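Local coordinates for protein N-acetyl-beta-D glucosaminidase (Rhizomucor miehei CAU432, PDB 4ZM6) that probably cleaves off terminal N-acetylglucosamine as a family 3 glycoside hydrolase and also carries a GCN5-related glucosamine N-acetyltransferase region that binds acetyl-CoA, at residues 606-611 / 644-649; 165-170 / 221-226; 600-605 / 637-642. All coordinates share one frame; numbering follows the deposited sequence.

Contact 1 (606-611 / 644-649)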
loop_
_atom_site.group_PDB
_atom_site.type_symbol
_atom_site.label_atom_id
_atom_site.label_comp_id
_atom_site.label_asym_id
_atom_site.label_seq_id
_atom_site.Cartn_x
_atom_site.Cartn_y
_atom_site.Cartn_z
ATOM N N ASP A 606 6.655 -20.272 20.094
ATOM C CA ASP A 606 7.956 -19.934 20.704
ATOM C C ASP A 606 8.363 -18.474 20.444
ATOM O O ASP A 606 9.532 -18.111 20.561
ATOM C CB ASP A 606 9.055 -20.896 20.221
ATOM C CG ASP A 606 8.797 -22.336 20.636
ATOM O OD1 ASP A 606 8.973 -22.649 21.833
ATOM O OD2 ASP A 606 8.436 -23.156 19.765
ATOM N N ASN A 607 7.378 -17.641 20.122
ATOM C CA ASN A 607 7.593 -16.264 19.674
ATOM C C ASN A 607 8.306 -16.103 18.314
ATOM O O ASN A 607 8.890 -15.054 18.025
ATOM C CB ASN A 607 8.264 -15.420 20.765
ATOM C CG ASN A 607 7.783 -13.977 20.756
ATOM O OD1 ASN A 607 6.599 -13.709 20.542
ATOM N ND2 ASN A 607 8.696 -13.042 20.981
ATOM N N LYS A 608 8.238 -17.144 17.484
ATOM C CA LYS A 608 8.516 -17.030 16.054
ATOM C C LYS A 608 7.177 -16.903 15.334
ATOM O O LYS A 608 6.251 -17.650 15.626
ATOM C CB LYS A 608 9.233 -18.279 15.526
ATOM C CG LYS A 608 10.746 -18.308 15.685
ATOM C CD LYS A 608 11.359 -19.256 14.657
ATOM C CE LYS A 608 12.872 -19.363 14.781
ATOM N NZ LYS A 608 13.286 -20.314 15.851
ATOM N N LYS A 609 7.066 -15.968 14.396
ATOM C CA LYS A 609 5.902 -15.930 13.509
ATOM C C LYS A 609 5.926 -17.170 12.620
ATOM O O LYS A 609 6.965 -17.496 12.054
ATOM C CB LYS A 609 5.918 -14.691 12.613
ATOM C CG LYS A 609 5.462 -13.395 13.260
ATOM C CD LYS A 609 5.438 -12.288 12.214
ATOM C CE LYS A 609 4.799 -11.006 12.718
ATOM N NZ LYS A 609 5.694 -10.255 13.642
ATOM N N HIS A 610 4.794 -17.856 12.505
ATOM C CA HIS A 610 4.679 -19.029 11.642
ATOM C C HIS A 610 3.569 -18.799 10.634
ATOM O O HIS A 610 2.432 -18.528 11.016
ATOM C CB HIS A 610 4.361 -20.287 12.453
ATOM C CG HIS A 610 5.554 -20.905 13.109
ATOM N ND1 HIS A 610 5.914 -22.220 12.906
ATOM C CD2 HIS A 610 6.471 -20.390 13.963
ATOM C CE1 HIS A 610 7.000 -22.490 13.609
ATOM N NE2 HIS A 610 7.359 -21.395 14.258
ATOM N N GLY A 611 3.898 -18.908 9.352
ATOM C CA GLY A 611 2.919 -18.759 8.293
ATOM C C GLY A 611 2.340 -20.111 7.954
ATOM O O GLY A 611 3.080 -21.065 7.743
ATOM N N ALA A 644 7.230 -14.111 8.594
ATOM C CA ALA A 644 6.851 -15.487 8.891
ATOM C C ALA A 644 7.802 -16.406 8.132
ATOM O O ALA A 644 7.486 -16.872 7.032
ATOM C CB ALA A 644 5.408 -15.748 8.485
ATOM N N ASP A 645 8.970 -16.650 8.722
ATOM C CA ASP A 645 10.037 -17.401 8.053
ATOM C C ASP A 645 9.923 -18.924 8.198
ATOM O O ASP A 645 10.557 -19.657 7.445
ATOM C CB ASP A 645 11.411 -16.929 8.538
ATOM C CG ASP A 645 11.662 -15.453 8.254
ATOM O OD1 ASP A 645 11.060 -14.906 7.305
ATOM O OD2 ASP A 645 12.476 -14.839 8.980
ATOM N N CYS A 646 9.142 -19.402 9.165
ATOM C CA CYS A 646 8.819 -20.824 9.248
ATOM C C CYS A 646 7.416 -20.972 8.701
ATOM O O CYS A 646 6.477 -20.431 9.267
ATOM C CB CYS A 646 8.895 -21.333 10.686
ATOM S SG CYS A 646 10.508 -21.114 11.474
ATOM N N ILE A 647 7.278 -21.686 7.590
ATOM C CA ILE A 647 6.003 -21.789 6.898
ATOM C C ILE A 647 5.580 -23.252 6.844
ATOM O O ILE A 647 6.425 -24.134 6.747
ATOM C CB ILE A 647 6.073 -21.194 5.469
ATOM C CG1 ILE A 647 7.044 -20.010 5.408
ATOM C CG2 ILE A 647 4.703 -20.709 5.023
ATOM C CD1 ILE A 647 7.235 -19.446 4.009
ATOM N N LYS A 648 4.268 -23.493 6.903
ATOM C CA LYS A 648 3.698 -24.842 7.002
ATOM C C LYS A 648 2.671 -25.095 5.906
ATOM O O LYS A 648 1.918 -24.199 5.552
ATOM C CB LYS A 648 3.018 -24.996 8.369
ATOM C CG LYS A 648 2.365 -26.347 8.632
ATOM C CD LYS A 648 1.455 -26.305 9.854
ATOM C CE LYS A 648 1.422 -27.642 10.582
ATOM N NZ LYS A 648 0.976 -28.755 9.703
ATOM N N LEU A 649 2.632 -26.315 5.379
ATOM C CA LEU A 649 1.546 -26.730 4.490
ATOM C C LEU A 649 0.392 -27.237 5.344
ATOM O O LEU A 649 0.570 -28.147 6.164
ATOM C CB LEU A 649 1.981 -27.834 3.522
ATOM C CG LEU A 649 2.764 -27.463 2.262
ATOM C CD1 LEU A 649 2.954 -28.703 1.400
ATOM C CD2 LEU A 649 2.079 -26.366 1.463
#
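G611 and I647 face each other as a parallel beta bridge, their CA atoms 4.5 Å apart, where strand 608-611 meets strand 646-649 with the short axes inclined by 30°. These are the two strands of a beta-alpha-beta unit of the GNAT fold, with helix 627-642 carrying the chain from one to the other. Two backbone hydrogen bonds sew them together, both made by G611: its N donates to C646 O at 3.0 Å, and its O accepts from K648 N at 2.8 Å. One glycine thus serves as donor toward one residue and acceptor toward another two places on, the usual arithmetic of a parallel pair. K648 carries the ladder further by bonding to L613.

The side chains divide between the two faces of the sheet. On the face of H610 and C646, the cysteine CB sits over the imidazole, 3.8 Å from the ring centroid and near the normal, a CH-pi contact. H610 owes this placement to a chi1 of -81°, which sets CG beside its own backbone N and stands the ring up next to the cysteine. On the other face, the missing side chain of G611 lets neighbours close in: A644 CB reaches G611 N at 3.6 Å, and I647 CG2 lies over the G611 carbonyl. F639 of the connecting helix packs on both A644 and I647. Nearer the solvent, the aliphatic part of K608 passes alongside the cysteine, with CD 3.8 Å from C646 SG.

Contact 2 (165-170 / 221-226)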
loop_
_atom_site.group_PDB
_atom_site.type_symbol
_atom_site.label_atom_id
_atom_site.label_comp_id
_atom_site.label_asym_id
_atom_site.label_seq_id
_atom_site.Cartn_x
_atom_site.Cartn_y
_atom_site.Cartn_z
ATOM N N GLN A 165 14.937 -12.886 -3.441
ATOM C CA GLN A 165 16.323 -13.298 -3.666
ATOM C C GLN A 165 17.196 -13.028 -2.446
ATOM O O GLN A 165 18.040 -13.849 -2.096
ATOM C CB GLN A 165 16.903 -12.611 -4.905
ATOM C CG GLN A 165 16.331 -13.131 -6.215
ATOM C CD GLN A 165 17.347 -13.131 -7.348
ATOM O OE1 GLN A 165 18.017 -12.129 -7.601
ATOM N NE2 GLN A 165 17.469 -14.263 -8.032
ATOM N N VAL A 166 16.992 -11.881 -1.804
ATOM C CA VAL A 166 17.652 -11.580 -0.533
ATOM C C VAL A 166 17.356 -12.684 0.488
ATOM O O VAL A 166 18.259 -13.158 1.173
ATOM C CB VAL A 166 17.204 -10.217 0.027
ATOM C CG1 VAL A 166 17.689 -10.028 1.459
ATOM C CG2 VAL A 166 17.710 -9.089 -0.865
ATOM N N GLU A 167 16.094 -13.091 0.586
ATOM C CA GLU A 167 15.739 -14.266 1.375
ATOM C C GLU A 167 16.557 -15.459 0.889
ATOM O O GLU A 167 17.341 -16.024 1.641
ATOM C CB GLU A 167 14.231 -14.573 1.288
ATOM C CG GLU A 167 13.845 -15.986 1.730
ATOM C CD GLU A 167 12.356 -16.174 1.963
ATOM O OE1 GLU A 167 11.925 -17.327 2.152
ATOM O OE2 GLU A 167 11.606 -15.183 1.964
ATOM N N GLY A 168 16.386 -15.818 -0.377
ATOM C CA GLY A 168 17.043 -16.996 -0.945
ATOM C C GLY A 168 18.532 -17.085 -0.656
ATOM O O GLY A 168 19.019 -18.119 -0.194
ATOM N N TYR A 169 19.251 -15.997 -0.921
ATOM C CA TYR A 169 20.698 -15.966 -0.729
ATOM C C TYR A 169 21.054 -16.140 0.733
ATOM O O TYR A 169 21.882 -16.979 1.072
ATOM C CB TYR A 169 21.301 -14.649 -1.236
ATOM C CG TYR A 169 21.337 -14.499 -2.744
ATOM C CD1 TYR A 169 21.913 -15.475 -3.552
ATOM C CD2 TYR A 169 20.825 -13.364 -3.360
ATOM C CE1 TYR A 169 21.959 -15.328 -4.930
ATOM C CE2 TYR A 169 20.860 -13.211 -4.738
ATOM C CZ TYR A 169 21.429 -14.192 -5.520
ATOM O OH TYR A 169 21.465 -14.033 -6.888
ATOM N N GLN A 170 20.417 -15.347 1.592
ATOM C CA GLN A 170 20.723 -15.336 3.027
ATOM C C GLN A 170 20.233 -16.592 3.732
ATOM O O GLN A 170 20.765 -16.986 4.768
ATOM C CB GLN A 170 20.130 -14.095 3.680
ATOM C CG GLN A 170 20.725 -12.811 3.137
ATOM C CD GLN A 170 20.207 -11.576 3.834
ATOM O OE1 GLN A 170 19.150 -11.588 4.461
ATOM N NE2 GLN A 170 20.954 -10.499 3.729
ATOM N N GLY A 221 12.001 -10.381 8.378
ATOM C CA GLY A 221 13.043 -11.253 8.927
ATOM C C GLY A 221 14.198 -11.526 7.983
ATOM O O GLY A 221 14.989 -10.631 7.681
ATOM N N ILE A 222 14.289 -12.771 7.518
ATOM C CA ILE A 222 15.381 -13.214 6.644
ATOM C C ILE A 222 15.413 -12.456 5.307
ATOM O O ILE A 222 16.464 -12.365 4.669
ATOM C CB ILE A 222 15.310 -14.751 6.398
ATOM C CG1 ILE A 222 16.624 -15.300 5.816
ATOM C CG2 ILE A 222 14.146 -15.108 5.485
ATOM C CD1 ILE A 222 17.840 -15.079 6.692
ATOM N N ALA A 223 14.269 -11.910 4.893
ATOM C CA ALA A 223 14.169 -11.166 3.635
ATOM C C ALA A 223 14.728 -9.742 3.701
ATOM O O ALA A 223 14.862 -9.088 2.662
ATOM C CB ALA A 223 12.727 -11.132 3.160
ATOM N N CYS A 224 15.034 -9.250 4.901
ATOM C CA CYS A 224 15.675 -7.946 5.047
ATOM C C CYS A 224 17.166 -8.112 4.783
ATOM O O CYS A 224 17.788 -9.020 5.342
ATOM C CB CYS A 224 15.454 -7.376 6.445
ATOM S SG CYS A 224 16.252 -5.772 6.714
ATOM N N PRO A 225 17.748 -7.247 3.931
ATOM C CA PRO A 225 19.143 -7.446 3.550
ATOM C C PRO A 225 20.109 -7.059 4.660
ATOM O O PRO A 225 19.771 -6.250 5.525
ATOM C CB PRO A 225 19.310 -6.534 2.337
ATOM C CG PRO A 225 18.329 -5.441 2.557
ATOM C CD PRO A 225 17.175 -6.041 3.306
ATOM N N THR A 226 21.312 -7.618 4.600
ATOM C CA THR A 226 22.308 -7.456 5.650
ATOM C C THR A 226 23.261 -6.315 5.330
ATOM O O THR A 226 23.948 -5.821 6.224
ATOM C CB THR A 226 23.111 -8.752 5.869
ATOM O OG1 THR A 226 23.545 -9.282 4.610
ATOM C CG2 THR A 226 22.261 -9.787 6.583
#
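V166 and Q170, one turn apart on helix 155-171, lean into the loop 221-226 and carry much of its closely packed part. V166 places CG1 anti to the backbone N (chi1 169°), a setting that lays this methyl against the loop backbone: it lies 3.6 Å from P225 CA, with the A223 carbonyl beside it, and the proline CB follows at 4.0 Å. Between helix and loop the backbones also come close, E167 CA standing 4.1 Å from A223 CA. Q170 reaches out as an extended chain toward the backbone of I222 and C224, and it and T226 approach from opposite directions; T226 OG1 is itself hydrogen-bonded by the backbone N of T176.

The two segments belong to the TIM-barrel-type N-terminal domain of family 3 glycoside hydrolases, where the loop leads from helix 211-217 into strand 227-230. The segment 221-226 opens with a type I beta turn, G221 to C224, closed by the C224 N to G221 O bond.

Within this turn I222, though partly exposed, still packs on the helix: it crosses the stem of E167 at about a right angle, its CG2 3.9 Å from E167 CG, while its CD1 lies 3.9 Å from Q170 CB. The loose side is at C224, partly exposed and barely covered by the helix, with its CB directed away from it. Beyond the I222 crossing the E167 carboxylate turns to other partners, forming salt bridges with R171 through OE1 and with R640 through OE2.

Contact 3 (600-605 / 637-642); sequences TQIVVV and EHFREQ
I602 extends toward H638 and F639 because its CG1 lies beside the backbone N (chi1 -71°) and a chi2 of 168° carries CD1 straight on. H638 answers with CG anti to its own backbone N, chi1 170°, which swings the imidazole out to meet the strand. The two side chains approach from opposite directions, and I602 CD1 ends 3.7 Å from H638 CE1, oblique to the ring. The same methyl also touches Q642, whose side chain crosses that of I602 at about a right angle, with Q642 CG 3.8 Å from I602 CD1. One isoleucine tip is therefore shared by residues a full helical turn apart.

F639 comes in beside this group. Its side chain slides past I602 in the opposite sense, and I602 CG1 meets the ring at the edge, near its plane, 4.0 Å from F639 CE1. Two residues earlier, T600 comes from the opposite direction to the phenyl group, its CG2 3.8 Å from F639 CE1 and its OG1 3.7 Å from F639 CZ.

This is helix-on-sheet packing within the GNAT fold: the helical segment 637-642 runs roughly along strand 600-605, their axes 10.2 Å apart and inclined by 26°. The start of helix 627-642 belongs to the acetyl-CoA site, through G628 and T629, whereas the contact uses its last turns. The interface is held by apolar and van der Waals contacts between buried or partly buried groups.

The CB of Q601 is directed away from the helix, and its amide is hydrogen-bonded by NE2 to Q612 OE1 and Y653 O and by OE1 to the backbone N of K580.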
loop_
_atom_site.group_PDB
_atom_site.type_symbol
_atom_site.label_atom_id
_atom_site.label_comp_id
_atom_site.label_asym_id
_atom_site.label_seq_id
_atom_site.Cartn_x
_atom_site.Cartn_y
_atom_site.Cartn_z
ATOM N N THR A 600 -4.829 -18.632 4.285
ATOM C CA THR A 600 -3.564 -18.221 4.886
ATOM C C THR A 600 -3.772 -17.620 6.280
ATOM O O THR A 600 -4.673 -16.812 6.485
ATOM C CB THR A 600 -2.858 -17.197 3.963
ATOM O OG1 THR A 600 -1.928 -17.879 3.122
ATOM C CG2 THR A 600 -2.107 -16.119 4.740
ATOM N N GLN A 601 -2.926 -18.015 7.226
ATOM C CA GLN A 601 -2.938 -17.441 8.569
ATOM C C GLN A 601 -1.524 -17.397 9.140
ATOM O O GLN A 601 -0.634 -18.099 8.658
ATOM C CB GLN A 601 -3.902 -18.210 9.493
ATOM C CG GLN A 601 -3.423 -19.538 10.072
ATOM C CD GLN A 601 -4.268 -19.993 11.263
ATOM O OE1 GLN A 601 -5.236 -19.335 11.652
ATOM N NE2 GLN A 601 -3.898 -21.124 11.851
ATOM N N ILE A 602 -1.321 -16.551 10.146
ATOM C CA ILE A 602 -0.030 -16.438 10.821
ATOM C C ILE A 602 -0.232 -16.635 12.318
ATOM O O ILE A 602 -1.076 -15.980 12.931
ATOM C CB ILE A 602 0.648 -15.076 10.548
ATOM C CG1 ILE A 602 1.122 -15.005 9.098
ATOM C CG2 ILE A 602 1.837 -14.859 11.480
ATOM C CD1 ILE A 602 1.547 -13.620 8.656
ATOM N N VAL A 603 0.556 -17.540 12.890
ATOM C CA VAL A 603 0.455 -17.907 14.297
ATOM C C VAL A 603 1.830 -17.783 14.936
ATOM O O VAL A 603 2.846 -18.014 14.284
ATOM C CB VAL A 603 -0.066 -19.355 14.441
ATOM C CG1 VAL A 603 0.180 -19.906 15.839
ATOM C CG2 VAL A 603 -1.546 -19.412 14.104
ATOM N N VAL A 604 1.858 -17.416 16.212
ATOM C CA VAL A 604 3.107 -17.315 16.958
ATOM C C VAL A 604 3.360 -18.589 17.777
ATOM O O VAL A 604 2.500 -19.019 18.545
ATOM C CB VAL A 604 3.087 -16.093 17.890
ATOM C CG1 VAL A 604 4.388 -16.003 18.666
ATOM C CG2 VAL A 604 2.853 -14.820 17.088
ATOM N N VAL A 605 4.540 -19.184 17.591
ATOM C CA VAL A 605 4.972 -20.382 18.329
ATOM C C VAL A 605 6.419 -20.180 18.784
ATOM O O VAL A 605 7.302 -19.940 17.959
ATOM C CB VAL A 605 4.898 -21.653 17.448
ATOM C CG1 VAL A 605 5.384 -22.876 18.218
ATOM C CG2 VAL A 605 3.482 -21.870 16.924
ATOM N N GLU A 637 4.888 -14.306 -0.598
ATOM C CA GLU A 637 5.284 -12.895 -0.604
ATOM C C GLU A 637 4.742 -12.189 0.631
ATOM O O GLU A 637 5.447 -11.390 1.244
ATOM C CB GLU A 637 4.807 -12.187 -1.878
ATOM C CG GLU A 637 5.646 -12.511 -3.106
ATOM C CD GLU A 637 4.873 -12.401 -4.408
ATOM O OE1 GLU A 637 3.929 -11.579 -4.491
ATOM O OE2 GLU A 637 5.224 -13.141 -5.358
ATOM N N HIS A 638 3.497 -12.492 0.997
ATOM C CA HIS A 638 2.906 -11.936 2.209
ATOM C C HIS A 638 3.663 -12.395 3.455
ATOM O O HIS A 638 4.081 -11.568 4.259
ATOM C CB HIS A 638 1.428 -12.303 2.338
ATOM C CG HIS A 638 0.849 -11.953 3.671
ATOM N ND1 HIS A 638 0.284 -12.890 4.510
ATOM C CD2 HIS A 638 0.803 -10.774 4.336
ATOM C CE1 HIS A 638 -0.108 -12.297 5.624
ATOM N NE2 HIS A 638 0.199 -11.014 5.545
ATOM N N PHE A 639 3.838 -13.706 3.601
ATOM C CA PHE A 639 4.597 -14.256 4.717
ATOM C C PHE A 639 5.966 -13.605 4.800
ATOM O O PHE A 639 6.413 -13.209 5.875
ATOM C CB PHE A 639 4.808 -15.759 4.555
ATOM C CG PHE A 639 3.556 -16.585 4.666
ATOM C CD1 PHE A 639 2.572 -16.291 5.602
ATOM C CD2 PHE A 639 3.391 -17.704 3.858
ATOM C CE1 PHE A 639 1.432 -17.069 5.695
ATOM C CE2 PHE A 639 2.256 -18.489 3.956
ATOM C CZ PHE A 639 1.274 -18.169 4.872
ATOM N N ARG A 640 6.622 -13.508 3.650
ATOM C CA ARG A 640 7.969 -12.961 3.557
ATOM C C ARG A 640 8.045 -11.548 4.133
ATOM O O ARG A 640 8.938 -11.250 4.923
ATOM C CB ARG A 640 8.423 -12.974 2.093
ATOM C CG ARG A 640 9.853 -12.532 1.854
ATOM C CD ARG A 640 10.240 -12.699 0.394
ATOM N NE ARG A 640 10.118 -14.089 -0.068
ATOM C CZ ARG A 640 9.324 -14.523 -1.052
ATOM N NH1 ARG A 640 8.533 -13.698 -1.730
ATOM N NH2 ARG A 640 9.326 -15.811 -1.367
ATOM N N GLU A 641 7.104 -10.691 3.740
ATOM C CA GLU A 641 7.041 -9.312 4.237
ATOM C C GLU A 641 6.744 -9.260 5.728
ATOM O O GLU A 641 7.256 -8.392 6.434
ATOM C CB GLU A 641 5.967 -8.512 3.493
ATOM C CG GLU A 641 6.285 -8.234 2.032
ATOM C CD GLU A 641 5.068 -7.760 1.253
ATOM O OE1 GLU A 641 4.206 -8.602 0.908
ATOM O OE2 GLU A 641 4.973 -6.542 0.986
ATOM N N GLN A 642 5.908 -10.186 6.197
ATOM C CA GLN A 642 5.536 -10.257 7.611
ATOM C C GLN A 642 6.625 -10.838 8.506
ATOM O O GLN A 642 6.563 -10.687 9.725
ATOM C CB GLN A 642 4.259 -11.087 7.789
ATOM C CG GLN A 642 3.014 -10.444 7.205
ATOM C CD GLN A 642 2.781 -9.058 7.761
ATOM O OE1 GLN A 642 2.653 -8.879 8.973
ATOM N NE2 GLN A 642 2.740 -8.068 6.882
#

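In the fold
From the N terminus, contact 2 comes first, closing a loop from helix 155-171 to the segment before strand 227-230 inside the hydrolase domain. It is finished before the acetyltransferase pair begins. There, contact 3 opens at 600 and contact 1 at 606; contact 3 closes on helix 627-642 before contact 1 closes on strand 646-649, so the two cross rather than nest. Strands 594-605 and 608-618 are neighbours in one sheet, bonded at V603 O and H610 N, while F639 O to A644 N joins the end of the helix to the segment leading into strand 646-649. Between domains, E167 pairs with R640 and D645 OD2 with I222 N, tying contact 2 to contacts 3 and 1.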